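Side-chain contacts in mycobacterial cidal antitoxin MbcA (PDB 6FKG), which neutralises the cognate toxin MbcT by blocking access to its active site, as the antitoxin of a type II toxin-antitoxin system: residues Ser10-Ala15 with Glu57-Ala62; Glu24-Ile29 with Arg35-Trp40; Asp63-Val68 with Asn75-Ser80; Arg83-Arg88 with Tyr99-Ala104. All blocks are in the same frame, centred on the assembly; numbering follows the deposited sequence.

Contact 1 (Ser10-Ala15 with Glu57-Ala62); sequences STVSGA and ELAYVA
A15 and A59 mark the place where segments 10-15 and 57-62 come nearest, with 5.4 Å between A15 CA and A59 CA. Each segment belongs to a longer helix, 7-19 and 52-65. Their short axes approach to 8.9 Å and run in broadly the same direction, at 48° to each other. Small side chains permit this spacing. The methyl groups of A15 and A59 each point toward the opposite helix, and the A15 methyl comes onto the flank of the A59 methyl, A15 CB to A59 CB 3.9 Å. One turn further along, A62 lays its CB against backbone: A62 CB is 3.7 Å from the carbonyl oxygen A15 O. The methyls A15 CB and A62 CB are 4.4 Å apart, so A15 borders two successive turns of helix 52-65. V12, a turn before A15, adds a looser contact through one branch, V12 CG1 to A59 CB at 4.2 Å. With chi1 at 170° that branch stands opposite the valine's own nitrogen and reaches across to A59. All four touching residues are buried, and the contact is wholly apolar between side chains. V12 also packs on W40 and on F137 of the MbcT chain, while L58 and V61 of the second helix lean on M78. This is alanine-lined helix-helix packing in an all-helical fold, joining the N-terminal helix to the central helix 52-65.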
loop_
_atom_site.group_PDB
_atom_site.type_symbol
_atom_site.label_atom_id
_atom_site.label_comp_id
_atom_site.label_asym_id
_atom_site.label_seq_id
_atom_site.Cartn_x
_atom_site.Cartn_y
_atom_site.Cartn_z
ATOM N N SER C 10 -16.312 -21.638 27.162
ATOM C CA SER C 10 -15.828 -22.574 28.171
ATOM C C SER C 10 -14.471 -23.169 27.766
ATOM O O SER C 10 -13.555 -23.310 28.582
ATOM C CB SER C 10 -16.865 -23.679 28.387
ATOM O OG SER C 10 -16.408 -24.629 29.326
ATOM N N THR C 11 -14.334 -23.492 26.487
ATOM C CA THR C 11 -13.117 -24.115 26.000
ATOM C C THR C 11 -11.950 -23.131 26.008
ATOM O O THR C 11 -10.850 -23.462 26.453
ATOM C CB THR C 11 -13.315 -24.667 24.585
ATOM O OG1 THR C 11 -14.467 -25.519 24.582
ATOM C CG2 THR C 11 -12.082 -25.458 24.151
ATOM N N VAL C 12 -12.204 -21.915 25.530
ATOM C CA VAL C 12 -11.194 -20.859 25.538
ATOM C C VAL C 12 -10.793 -20.509 26.971
ATOM O O VAL C 12 -9.606 -20.367 27.283
ATOM C CB VAL C 12 -11.700 -19.587 24.824
ATOM C CG1 VAL C 12 -10.735 -18.412 25.043
ATOM C CG2 VAL C 12 -11.900 -19.861 23.347
ATOM N N SER C 13 -11.789 -20.376 27.842
ATOM C CA SER C 13 -11.526 -20.064 29.242
ATOM C C SER C 13 -10.622 -21.117 29.897
ATOM O O SER C 13 -9.701 -20.784 30.657
ATOM C CB SER C 13 -12.844 -19.943 30.003
ATOM O OG SER C 13 -12.609 -19.588 31.344
ATOM N N GLY C 14 -10.890 -22.387 29.606
ATOM C CA GLY C 14 -10.107 -23.479 30.164
ATOM C C GLY C 14 -8.643 -23.372 29.787
ATOM O O GLY C 14 -7.759 -23.559 30.632
ATOM N N ALA C 15 -8.383 -23.063 28.517
ATOM C CA ALA C 15 -7.016 -22.875 28.041
ATOM C C ALA C 15 -6.320 -21.725 28.793
ATOM O O ALA C 15 -5.176 -21.862 29.220
ATOM C CB ALA C 15 -7.005 -22.619 26.530
ATOM N N GLU C 57 -6.791 -17.302 19.165
ATOM C CA GLU C 57 -5.383 -17.514 18.862
ATOM C C GLU C 57 -4.572 -17.703 20.151
ATOM O O GLU C 57 -3.675 -18.542 20.224
ATOM C CB GLU C 57 -4.850 -16.353 18.034
ATOM C CG GLU C 57 -5.456 -16.356 16.621
ATOM C CD GLU C 57 -5.294 -15.038 15.893
ATOM O OE1 GLU C 57 -4.747 -14.087 16.480
ATOM O OE2 GLU C 57 -5.717 -14.949 14.722
ATOM N N LEU C 58 -4.913 -16.936 21.169
ATOM C CA LEU C 58 -4.256 -17.084 22.473
ATOM C C LEU C 58 -4.528 -18.463 23.083
ATOM O O LEU C 58 -3.629 -19.085 23.660
ATOM C CB LEU C 58 -4.725 -15.985 23.416
ATOM C CG LEU C 58 -4.168 -16.036 24.837
ATOM C CD1 LEU C 58 -2.624 -15.998 24.841
ATOM C CD2 LEU C 58 -4.757 -14.877 25.663
ATOM N N ALA C 59 -5.765 -18.944 22.957
ATOM C CA ALA C 59 -6.105 -20.295 23.408
ATOM C C ALA C 59 -5.297 -21.358 22.650
ATOM O O ALA C 59 -4.783 -22.300 23.268
ATOM C CB ALA C 59 -7.624 -20.552 23.262
ATOM N N TYR C 60 -5.164 -21.215 21.326
ATOM C CA TYR C 60 -4.266 -22.103 20.569
ATOM C C TYR C 60 -2.882 -22.165 21.199
ATOM O O TYR C 60 -2.311 -23.241 21.392
ATOM C CB TYR C 60 -4.069 -21.644 19.127
ATOM C CG TYR C 60 -5.290 -21.713 18.236
ATOM C CD1 TYR C 60 -6.383 -22.510 18.559
ATOM C CD2 TYR C 60 -5.348 -20.953 17.078
ATOM C CE1 TYR C 60 -7.503 -22.557 17.731
ATOM C CE2 TYR C 60 -6.455 -20.989 16.250
ATOM C CZ TYR C 60 -7.530 -21.786 16.579
ATOM O OH TYR C 60 -8.623 -21.799 15.736
ATOM N N VAL C 61 -2.325 -20.988 21.457
ATOM C CA VAL C 61 -0.960 -20.899 21.947
ATOM C C VAL C 61 -0.836 -21.483 23.351
ATOM O O VAL C 61 0.103 -22.234 23.634
ATOM C CB VAL C 61 -0.465 -19.445 21.923
ATOM C CG1 VAL C 61 0.803 -19.312 22.716
ATOM C CG2 VAL C 61 -0.216 -19.009 20.468
ATOM N N ALA C 62 -1.784 -21.144 24.223
ATOM C CA ALA C 62 -1.768 -21.663 25.586
ATOM C C ALA C 62 -1.820 -23.193 25.599
ATOM O O ALA C 62 -1.076 -23.847 26.337
ATOM C CB ALA C 62 -2.920 -21.104 26.370
#

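Contact 2 (Glu24-Ile29 with Arg35-Trp40); sequences EEVGDI and RSVARW
V37 points at segment 24-29 and divides its two methyl groups between a side chain and a stretch of bare backbone. One branch, V37 CG1, lies alongside the V26 CB-CG1 branch, 3.6 Å from V26 CG1 and 3.9 Å from V26 CB. The other, V37 CG2, rests on the bare backbone of G27, 3.9 Å from G27 CA and equally far from G27 N. Here the backbones come nearest, G27 CA to V37 CA being 6.3 Å. The two valines cross at a slant. With chi1 at 172°, V37 CG1 stands opposite its own backbone nitrogen and is turned toward V26, while CG2 is turned toward G27. V37 CG2 approaches V26 CG1 less closely, at 4.1 Å. All three residues are buried and the contact is entirely apolar. V37 also touches Y23 and V30, so its hold on helix 23-30 extends beyond V26 and G27. Two short helices, 23-30 and 34-41, joined by a brief turn and packed in this way, are consistent with the helix-turn-helix unit of Xre-type proteins. On its outer face helix 34-41 meets the toxin: R35 and R39 form salt bridges with D119 and E111 of the MbcT chain. Inward, V26 packs on I16 of helix 7-19 and on L55 and L58 of helix 52-65, and W40 packs on L55 and V12, so both helices of the pair lie against helices 7-19 and 52-65.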
loop_
_atom_site.group_PDB
_atom_site.type_symbol
_atom_site.label_atom_id
_atom_site.label_comp_id
_atom_site.label_asym_id
_atom_site.label_seq_id
_atom_site.Cartn_x
_atom_site.Cartn_y
_atom_site.Cartn_z
ATOM N N GLU C 24 -6.264 -9.128 33.141
ATOM C CA GLU C 24 -5.555 -7.945 32.670
ATOM C C GLU C 24 -4.558 -8.324 31.589
ATOM O O GLU C 24 -4.434 -7.615 30.585
ATOM C CB GLU C 24 -4.834 -7.221 33.804
ATOM C CG GLU C 24 -5.769 -6.557 34.801
ATOM C CD GLU C 24 -6.477 -7.587 35.658
ATOM O OE1 GLU C 24 -5.874 -8.658 35.874
ATOM O OE2 GLU C 24 -7.630 -7.354 36.071
ATOM N N GLU C 25 -3.848 -9.434 31.786
ATOM C CA GLU C 25 -2.904 -9.909 30.771
ATOM C C GLU C 25 -3.636 -10.286 29.502
ATOM O O GLU C 25 -3.214 -9.930 28.408
ATOM C CB GLU C 25 -2.101 -11.111 31.268
ATOM C CG GLU C 25 -0.977 -10.724 32.217
ATOM C CD GLU C 25 -0.509 -11.897 33.066
ATOM O OE1 GLU C 25 -1.224 -12.924 33.118
ATOM O OE2 GLU C 25 0.572 -11.788 33.679
ATOM N N VAL C 26 -4.734 -11.016 29.651
ATOM C CA VAL C 26 -5.512 -11.409 28.481
ATOM C C VAL C 26 -6.062 -10.180 27.780
ATOM O O VAL C 26 -5.972 -10.072 26.566
ATOM C CB VAL C 26 -6.669 -12.347 28.835
ATOM C CG1 VAL C 26 -7.429 -12.725 27.565
ATOM C CG2 VAL C 26 -6.130 -13.610 29.515
ATOM N N GLY C 27 -6.641 -9.265 28.551
ATOM C CA GLY C 27 -7.148 -8.022 28.004
ATOM C C GLY C 27 -6.139 -7.278 27.146
ATOM O O GLY C 27 -6.471 -6.774 26.079
ATOM N N ASP C 28 -4.895 -7.215 27.609
ATOM C CA ASP C 28 -3.845 -6.556 26.843
ATOM C C ASP C 28 -3.532 -7.277 25.542
ATOM O O ASP C 28 -3.166 -6.641 24.562
ATOM C CB ASP C 28 -2.574 -6.421 27.688
ATOM C CG ASP C 28 -2.731 -5.398 28.809
ATOM O OD1 ASP C 28 -3.593 -4.499 28.677
ATOM O OD2 ASP C 28 -1.996 -5.492 29.818
ATOM N N ILE C 29 -3.689 -8.601 25.522
ATOM C CA ILE C 29 -3.393 -9.372 24.317
ATOM C C ILE C 29 -4.545 -9.276 23.303
ATOM O O ILE C 29 -4.314 -9.257 22.093
ATOM C CB ILE C 29 -3.110 -10.860 24.657
ATOM C CG1 ILE C 29 -1.809 -10.989 25.458
ATOM C CG2 ILE C 29 -3.064 -11.729 23.387
ATOM C CD1 ILE C 29 -1.663 -12.330 26.177
ATOM N N ARG C 35 -12.764 -6.737 32.508
ATOM C CA ARG C 35 -14.146 -7.135 32.755
ATOM C C ARG C 35 -14.764 -7.793 31.518
ATOM O O ARG C 35 -15.505 -8.769 31.632
ATOM C CB ARG C 35 -15.010 -5.947 33.178
ATOM C CG ARG C 35 -16.458 -6.358 33.435
ATOM C CD ARG C 35 -17.274 -5.288 34.143
ATOM N NE ARG C 35 -17.449 -4.095 33.325
ATOM C CZ ARG C 35 -18.487 -3.880 32.522
ATOM N NH1 ARG C 35 -19.459 -4.782 32.422
ATOM N NH2 ARG C 35 -18.553 -2.759 31.817
ATOM N N SER C 36 -14.459 -7.254 30.341
ATOM C CA SER C 36 -14.978 -7.829 29.102
ATOM C C SER C 36 -14.462 -9.255 28.879
ATOM O O SER C 36 -15.200 -10.127 28.400
ATOM C CB SER C 36 -14.626 -6.929 27.913
ATOM O OG SER C 36 -15.369 -5.716 27.982
ATOM N N VAL C 37 -13.202 -9.502 29.229
ATOM C CA VAL C 37 -12.644 -10.850 29.091
ATOM C C VAL C 37 -13.301 -11.803 30.089
ATOM O O VAL C 37 -13.653 -12.934 29.742
ATOM C CB VAL C 37 -11.112 -10.859 29.292
ATOM C CG1 VAL C 37 -10.580 -12.292 29.345
ATOM C CG2 VAL C 37 -10.433 -10.076 28.182
ATOM N N ALA C 38 -13.466 -11.338 31.324
ATOM C CA ALA C 38 -14.077 -12.154 32.366
ATOM C C ALA C 38 -15.499 -12.546 31.982
ATOM O O ALA C 38 -15.889 -13.702 32.144
ATOM C CB ALA C 38 -14.075 -11.419 33.716
ATOM N N ARG C 39 -16.260 -11.583 31.467
ATOM C CA ARG C 39 -17.641 -11.820 31.048
ATOM C C ARG C 39 -17.723 -12.746 29.832
ATOM O O ARG C 39 -18.552 -13.659 29.804
ATOM C CB ARG C 39 -18.351 -10.500 30.739
ATOM C CG ARG C 39 -18.730 -9.710 31.992
ATOM C CD ARG C 39 -19.532 -8.440 31.662
ATOM N NE ARG C 39 -20.733 -8.710 30.873
ATOM C CZ ARG C 39 -21.898 -9.112 31.378
ATOM N NH1 ARG C 39 -22.038 -9.308 32.684
ATOM N NH2 ARG C 39 -22.927 -9.332 30.571
ATOM N N TRP C 40 -16.874 -12.499 28.836
ATOM C CA TRP C 40 -16.846 -13.325 27.636
ATOM C C TRP C 40 -16.564 -14.778 27.999
ATOM O O TRP C 40 -17.268 -15.683 27.553
ATOM C CB TRP C 40 -15.799 -12.815 26.640
ATOM C CG TRP C 40 -15.905 -13.456 25.287
ATOM C CD1 TRP C 40 -16.575 -12.972 24.198
ATOM C CD2 TRP C 40 -15.337 -14.708 24.886
ATOM N NE1 TRP C 40 -16.445 -13.845 23.140
ATOM C CE2 TRP C 40 -15.694 -14.918 23.540
ATOM C CE3 TRP C 40 -14.556 -15.668 25.536
ATOM C CZ2 TRP C 40 -15.295 -16.054 22.829
ATOM C CZ3 TRP C 40 -14.157 -16.792 24.827
ATOM C CH2 TRP C 40 -14.532 -16.975 23.490
#

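Contact 3 (Asp63-Val68 with Asn75-Ser80); sequences DALAEV and NVWMFS
Next to W77, which meets L65 across the contact, the carbonyl oxygen V76 O is gripped by two donors. S80 OG gives it a short hydrogen bond of 2.7 Å, and F79 N bonds to the same V76 O at 3.0 Å. They arrive from opposite faces of the carbonyl plane, the serine hydroxyl 55° out of it, and together they tie the chain leaving helix 71-78 back onto its last turn. L65 of helix 52-65 touches both W77 and M78. Its CD1 sits over one face of the indole, 3.8 Å from the centroid of the W77 six-membered ring and 21° from the ring normal, a CH-pi contact displaced toward the rim. The second methyl is as near to that rim, L65 CD2 to W77 CE3 being 3.5 Å. Helices 52-65 and 71-78 are consecutive here, and both segments fall within the C-terminal toxin-binding region of the MbcA/ParS/Xre family. L65 CD2 also touches the thioether, 3.9 Å from M78 SD. The methionine chain is bent at chi2 (-69°) and again at chi3; it and the leucine run antiparallel past one another, bringing SD to the CD2 methyl. W77 packs further on L105 of helix 99-110 and on A77 of an MbcT chain; E67, beyond L65, forms a salt bridge with R33 of MbcT.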
loop_
_atom_site.group_PDB
_atom_site.type_symbol
_atom_site.label_atom_id
_atom_site.label_comp_id
_atom_site.label_asym_id
_atom_site.label_seq_id
_atom_site.Cartn_x
_atom_site.Cartn_y
_atom_site.Cartn_z
ATOM N N ASP C 63 -2.713 -23.762 24.800
ATOM C CA ASP C 63 -2.832 -25.210 24.750
ATOM C C ASP C 63 -1.576 -25.849 24.164
ATOM O O ASP C 63 -1.114 -26.870 24.670
ATOM C CB ASP C 63 -4.058 -25.624 23.947
ATOM C CG ASP C 63 -5.321 -25.641 24.784
ATOM O OD1 ASP C 63 -5.220 -25.616 26.034
ATOM O OD2 ASP C 63 -6.415 -25.680 24.186
ATOM N N ALA C 64 -1.023 -25.255 23.109
ATOM C CA ALA C 64 0.183 -25.802 22.474
ATOM C C ALA C 64 1.364 -25.761 23.448
ATOM O O ALA C 64 2.137 -26.721 23.572
ATOM C CB ALA C 64 0.527 -25.035 21.210
ATOM N N LEU C 65 1.494 -24.633 24.123
ATOM C CA LEU C 65 2.618 -24.402 25.033
ATOM C C LEU C 65 2.678 -25.437 26.161
ATOM O O LEU C 65 3.755 -25.757 26.657
ATOM C CB LEU C 65 2.525 -22.981 25.602
ATOM C CG LEU C 65 3.698 -22.443 26.411
ATOM C CD1 LEU C 65 4.991 -22.488 25.603
ATOM C CD2 LEU C 65 3.392 -21.020 26.872
ATOM N N ALA C 66 1.528 -25.994 26.537
ATOM C CA ALA C 66 1.482 -26.971 27.634
ATOM C C ALA C 66 2.237 -28.248 27.280
ATOM O O ALA C 66 2.655 -29.004 28.156
ATOM C CB ALA C 66 0.019 -27.296 28.009
ATOM N N GLU C 67 2.422 -28.498 25.990
ATOM C CA GLU C 67 3.174 -29.672 25.577
ATOM C C GLU C 67 4.665 -29.575 25.929
ATOM O O GLU C 67 5.345 -30.588 26.037
ATOM C CB GLU C 67 3.019 -29.910 24.067
ATOM C CG GLU C 67 3.523 -31.292 23.638
ATOM C CD GLU C 67 3.466 -31.532 22.124
ATOM O OE1 GLU C 67 3.102 -30.594 21.379
ATOM O OE2 GLU C 67 3.784 -32.669 21.688
ATOM N N VAL C 68 5.183 -28.360 26.098
ATOM C CA VAL C 68 6.637 -28.202 26.150
ATOM C C VAL C 68 7.113 -27.517 27.428
ATOM O O VAL C 68 8.294 -27.582 27.746
ATOM C CB VAL C 68 7.171 -27.418 24.919
ATOM C CG1 VAL C 68 6.875 -28.184 23.634
ATOM C CG2 VAL C 68 6.549 -26.019 24.822
ATOM N N ASN C 75 3.832 -19.741 31.841
ATOM C CA ASN C 75 3.350 -18.405 32.120
ATOM C C ASN C 75 4.457 -17.346 31.969
ATOM O O ASN C 75 4.292 -16.362 31.261
ATOM C CB ASN C 75 2.757 -18.374 33.523
ATOM C CG ASN C 75 2.164 -17.036 33.869
ATOM O OD1 ASN C 75 2.883 -16.062 34.068
ATOM N ND2 ASN C 75 0.844 -16.987 33.980
ATOM N N VAL C 76 5.581 -17.559 32.645
ATOM C CA VAL C 76 6.738 -16.674 32.514
ATOM C C VAL C 76 7.190 -16.528 31.055
ATOM O O VAL C 76 7.528 -15.439 30.584
ATOM C CB VAL C 76 7.927 -17.199 33.349
ATOM C CG1 VAL C 76 9.182 -16.365 33.098
ATOM C CG2 VAL C 76 7.564 -17.238 34.849
ATOM N N TRP C 77 7.218 -17.646 30.349
ATOM C CA TRP C 77 7.660 -17.669 28.942
ATOM C C TRP C 77 6.857 -16.727 28.044
ATOM O O TRP C 77 7.411 -16.085 27.143
ATOM C CB TRP C 77 7.553 -19.098 28.412
ATOM C CG TRP C 77 8.073 -19.344 27.042
ATOM C CD1 TRP C 77 9.357 -19.680 26.698
ATOM C CD2 TRP C 77 7.309 -19.356 25.821
ATOM N NE1 TRP C 77 9.437 -19.880 25.329
ATOM C CE2 TRP C 77 8.198 -19.679 24.774
ATOM C CE3 TRP C 77 5.968 -19.091 25.512
ATOM C CZ2 TRP C 77 7.787 -19.765 23.438
ATOM C CZ3 TRP C 77 5.558 -19.185 24.180
ATOM C CH2 TRP C 77 6.463 -19.521 23.167
ATOM N N MET C 78 5.554 -16.633 28.300
ATOM C CA MET C 78 4.692 -15.766 27.497
ATOM C C MET C 78 5.144 -14.318 27.584
ATOM O O MET C 78 4.984 -13.574 26.616
ATOM C CB MET C 78 3.226 -15.870 27.940
ATOM C CG MET C 78 2.570 -17.192 27.630
ATOM S SD MET C 78 2.312 -17.428 25.865
ATOM C CE MET C 78 1.171 -16.103 25.502
ATOM N N PHE C 79 5.742 -13.924 28.716
ATOM C CA PHE C 79 6.075 -12.512 28.921
ATOM C C PHE C 79 7.573 -12.243 28.955
ATOM O O PHE C 79 8.016 -11.156 29.335
ATOM C CB PHE C 79 5.398 -12.012 30.204
ATOM C CG PHE C 79 3.921 -12.269 30.207
ATOM C CD1 PHE C 79 3.080 -11.503 29.416
ATOM C CD2 PHE C 79 3.380 -13.314 30.945
ATOM C CE1 PHE C 79 1.725 -11.758 29.375
ATOM C CE2 PHE C 79 2.024 -13.570 30.916
ATOM C CZ PHE C 79 1.193 -12.796 30.129
ATOM N N SER C 80 8.352 -13.227 28.525
ATOM C CA SER C 80 9.798 -13.087 28.509
ATOM C C SER C 80 10.283 -12.802 27.106
ATOM O O SER C 80 9.955 -13.548 26.178
ATOM C CB SER C 80 10.472 -14.350 29.036
ATOM O OG SER C 80 10.079 -14.620 30.370
#

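Contact 4 (Arg83-Arg88 with Tyr99-Ala104); sequences RLLEHR and YQRVLA
A salt-bridge network of E86, R88 and R101 pins the loop 83-88 to the first turn of helix 99-110, in the toxin-binding region of the antitoxin. R101 takes the E86 carboxylate end-on with two nitrogens: NH1 bonds to E86 OE1 at 2.9 Å, nearly straight at 173°, and R101 NH2 to E86 OE2 at 3.1 Å. Both oxygens use their syn lone pairs, and the carboxylate and guanidinium planes are only 17° apart, the geometry of a bidentate pair. E86 OE1 has a second donor, R88 NH2 at 2.8 Å, approaching nearly along the C-O bond. R88 NH2 and R101 NH1, 3.4 Å apart, thus both donate to E86 OE1, whose negative charge probably eases their proximity. R88 is anchored in turn by its NE, 3.0 Å from L85 O, an oxygen that also accepts R88 N from the opposite face of its plane. E86 and H87 both adopt left-handed backbone angles, which curls the loop back so that R88 lies beside the glutamate. Against this polar edge L85 supplies an apolar cover: L85 CD2 lies 4.1 Å above the centre of the R101 guanidinium and 3.9 Å from R101 CG, whose chain bends at chi2 (97°). R101 also touches F44 of the MbcT chain. R88 bridges to E98 as well, and L85 packs on P90, L93 and L105, so the loop packs against both helices 90-95 and 99-110.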
loop_
_atom_site.group_PDB
_atom_site.type_symbol
_atom_site.label_atom_id
_atom_site.label_comp_id
_atom_site.label_asym_id
_atom_site.label_seq_id
_atom_site.Cartn_x
_atom_site.Cartn_y
_atom_site.Cartn_z
ATOM N N ARG C 83 14.989 -14.622 22.608
ATOM C CA ARG C 83 15.983 -14.380 21.556
ATOM C C ARG C 83 15.652 -15.113 20.243
ATOM O O ARG C 83 16.127 -14.719 19.177
ATOM C CB ARG C 83 17.395 -14.764 22.033
ATOM C CG ARG C 83 17.642 -16.254 22.265
ATOM C CD ARG C 83 19.159 -16.526 22.317
ATOM N NE ARG C 83 19.482 -17.916 22.624
ATOM C CZ ARG C 83 19.697 -18.865 21.709
ATOM N NH1 ARG C 83 19.622 -18.593 20.409
ATOM N NH2 ARG C 83 19.987 -20.099 22.095
ATOM N N LEU C 84 14.833 -16.161 20.314
ATOM C CA LEU C 84 14.437 -16.881 19.102
ATOM C C LEU C 84 13.365 -16.120 18.319
ATOM O O LEU C 84 13.092 -16.424 17.148
ATOM C CB LEU C 84 13.943 -18.289 19.454
ATOM C CG LEU C 84 14.982 -19.121 20.211
ATOM C CD1 LEU C 84 14.451 -20.519 20.545
ATOM C CD2 LEU C 84 16.264 -19.203 19.404
ATOM N N LEU C 85 12.762 -15.127 18.968
ATOM C CA LEU C 85 11.760 -14.282 18.328
ATOM C C LEU C 85 12.262 -12.844 18.230
ATOM O O LEU C 85 11.499 -11.901 18.413
ATOM C CB LEU C 85 10.435 -14.336 19.108
ATOM C CG LEU C 85 9.796 -15.708 19.329
ATOM C CD1 LEU C 85 8.604 -15.558 20.253
ATOM C CD2 LEU C 85 9.359 -16.367 18.002
ATOM N N GLU C 86 13.555 -12.685 17.946
ATOM C CA GLU C 86 14.177 -11.363 17.847
ATOM C C GLU C 86 13.946 -10.540 19.125
ATOM O O GLU C 86 13.691 -9.334 19.080
ATOM C CB GLU C 86 13.654 -10.619 16.609
ATOM C CG GLU C 86 13.925 -11.344 15.278
ATOM C CD GLU C 86 13.022 -12.556 15.055
ATOM O OE1 GLU C 86 11.797 -12.429 15.261
ATOM O OE2 GLU C 86 13.534 -13.638 14.688
ATOM N N HIS C 87 14.036 -11.219 20.264
ATOM C CA HIS C 87 13.964 -10.587 21.578
ATOM C C HIS C 87 12.601 -9.962 21.835
ATOM O O HIS C 87 12.498 -8.969 22.539
ATOM C CB HIS C 87 15.076 -9.536 21.733
ATOM C CG HIS C 87 16.443 -10.070 21.439
ATOM N ND1 HIS C 87 17.106 -10.926 22.291
ATOM C CD2 HIS C 87 17.263 -9.888 20.376
ATOM C CE1 HIS C 87 18.281 -11.238 21.773
ATOM N NE2 HIS C 87 18.402 -10.618 20.612
ATOM N N ARG C 88 11.556 -10.552 21.254
ATOM C CA ARG C 88 10.189 -10.122 21.517
ATOM C C ARG C 88 9.492 -11.123 22.437
ATOM O O ARG C 88 9.911 -12.269 22.544
ATOM C CB ARG C 88 9.412 -9.961 20.201
ATOM C CG ARG C 88 9.920 -8.819 19.325
ATOM C CD ARG C 88 9.195 -8.792 17.978
ATOM N NE ARG C 88 9.500 -9.990 17.198
ATOM C CZ ARG C 88 8.732 -10.471 16.223
ATOM N NH1 ARG C 88 7.598 -9.860 15.900
ATOM N NH2 ARG C 88 9.099 -11.571 15.572
ATOM N N TYR C 99 0.553 -15.089 15.984
ATOM C CA TYR C 99 0.458 -16.333 16.745
ATOM C C TYR C 99 1.038 -17.533 15.979
ATOM O O TYR C 99 1.501 -18.489 16.589
ATOM C CB TYR C 99 -1.000 -16.636 17.137
ATOM C CG TYR C 99 -1.820 -17.231 16.011
ATOM C CD1 TYR C 99 -2.286 -16.429 14.967
ATOM C CD2 TYR C 99 -2.112 -18.591 15.977
ATOM C CE1 TYR C 99 -3.014 -16.954 13.943
ATOM C CE2 TYR C 99 -2.853 -19.133 14.926
ATOM C CZ TYR C 99 -3.298 -18.302 13.921
ATOM O OH TYR C 99 -4.035 -18.795 12.870
ATOM N N GLN C 100 1.018 -17.489 14.649
ATOM C CA GLN C 100 1.498 -18.642 13.885
ATOM C C GLN C 100 2.987 -18.852 14.134
ATOM O O GLN C 100 3.440 -19.988 14.257
ATOM C CB GLN C 100 1.211 -18.472 12.391
ATOM C CG GLN C 100 -0.212 -18.837 12.000
ATOM C CD GLN C 100 -0.445 -20.346 11.996
ATOM O OE1 GLN C 100 0.479 -21.134 12.221
ATOM N NE2 GLN C 100 -1.678 -20.752 11.726
ATOM N N ARG C 101 3.734 -17.755 14.240
ATOM C CA ARG C 101 5.171 -17.851 14.502
ATOM C C ARG C 101 5.419 -18.451 15.872
ATOM O O ARG C 101 6.361 -19.226 16.069
ATOM C CB ARG C 101 5.843 -16.469 14.414
ATOM C CG ARG C 101 7.360 -16.490 14.691
ATOM C CD ARG C 101 8.151 -16.538 13.400
ATOM N NE ARG C 101 9.589 -16.747 13.582
ATOM C CZ ARG C 101 10.447 -15.825 14.024
ATOM N NH1 ARG C 101 10.024 -14.606 14.363
ATOM N NH2 ARG C 101 11.738 -16.131 14.145
ATOM N N VAL C 102 4.586 -18.064 16.835
ATOM C CA VAL C 102 4.686 -18.609 18.186
ATOM C C VAL C 102 4.400 -20.117 18.198
ATOM O O VAL C 102 5.106 -20.892 18.839
ATOM C CB VAL C 102 3.720 -17.886 19.152
ATOM C CG1 VAL C 102 3.842 -18.471 20.553
ATOM C CG2 VAL C 102 3.998 -16.376 19.152
ATOM N N LEU C 103 3.351 -20.539 17.498
ATOM C CA LEU C 103 3.057 -21.967 17.367
ATOM C C LEU C 103 4.202 -22.722 16.692
ATOM O O LEU C 103 4.503 -23.870 17.059
ATOM C CB LEU C 103 1.765 -22.190 16.567
ATOM C CG LEU C 103 0.475 -21.703 17.245
ATOM C CD1 LEU C 103 -0.746 -21.993 16.349
ATOM C CD2 LEU C 103 0.312 -22.353 18.627
ATOM N N ALA C 104 4.827 -22.090 15.701
ATOM C CA ALA C 104 5.945 -22.721 15.008
ATOM C C ALA C 104 7.129 -22.897 15.969
ATOM O O ALA C 104 7.757 -23.973 16.005
ATOM C CB ALA C 104 6.352 -21.905 13.758
#

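In the fold
Along the chain, contact 2 is nested within the loop closed by contact 1, and contacts 3 and 4 follow in series. Helix 52-65 serves both contact 1 and contact 3, whose centres are about 12 Å apart, as are those of contacts 1 and 2 and of contacts 3 and 4. Contacts 2 and 4 are the farthest apart, about 23 Å between centres, and lie on opposite sides of the chain's centre without touching. L58 and V61 carry packing from contact 1 to M78 in contact 3, and V61 reaches V102 in contact 4. Central helix 52-65 thus joins the N-terminal helices to the C-terminal toxin-binding region, and each contact includes residues that meet MbcT.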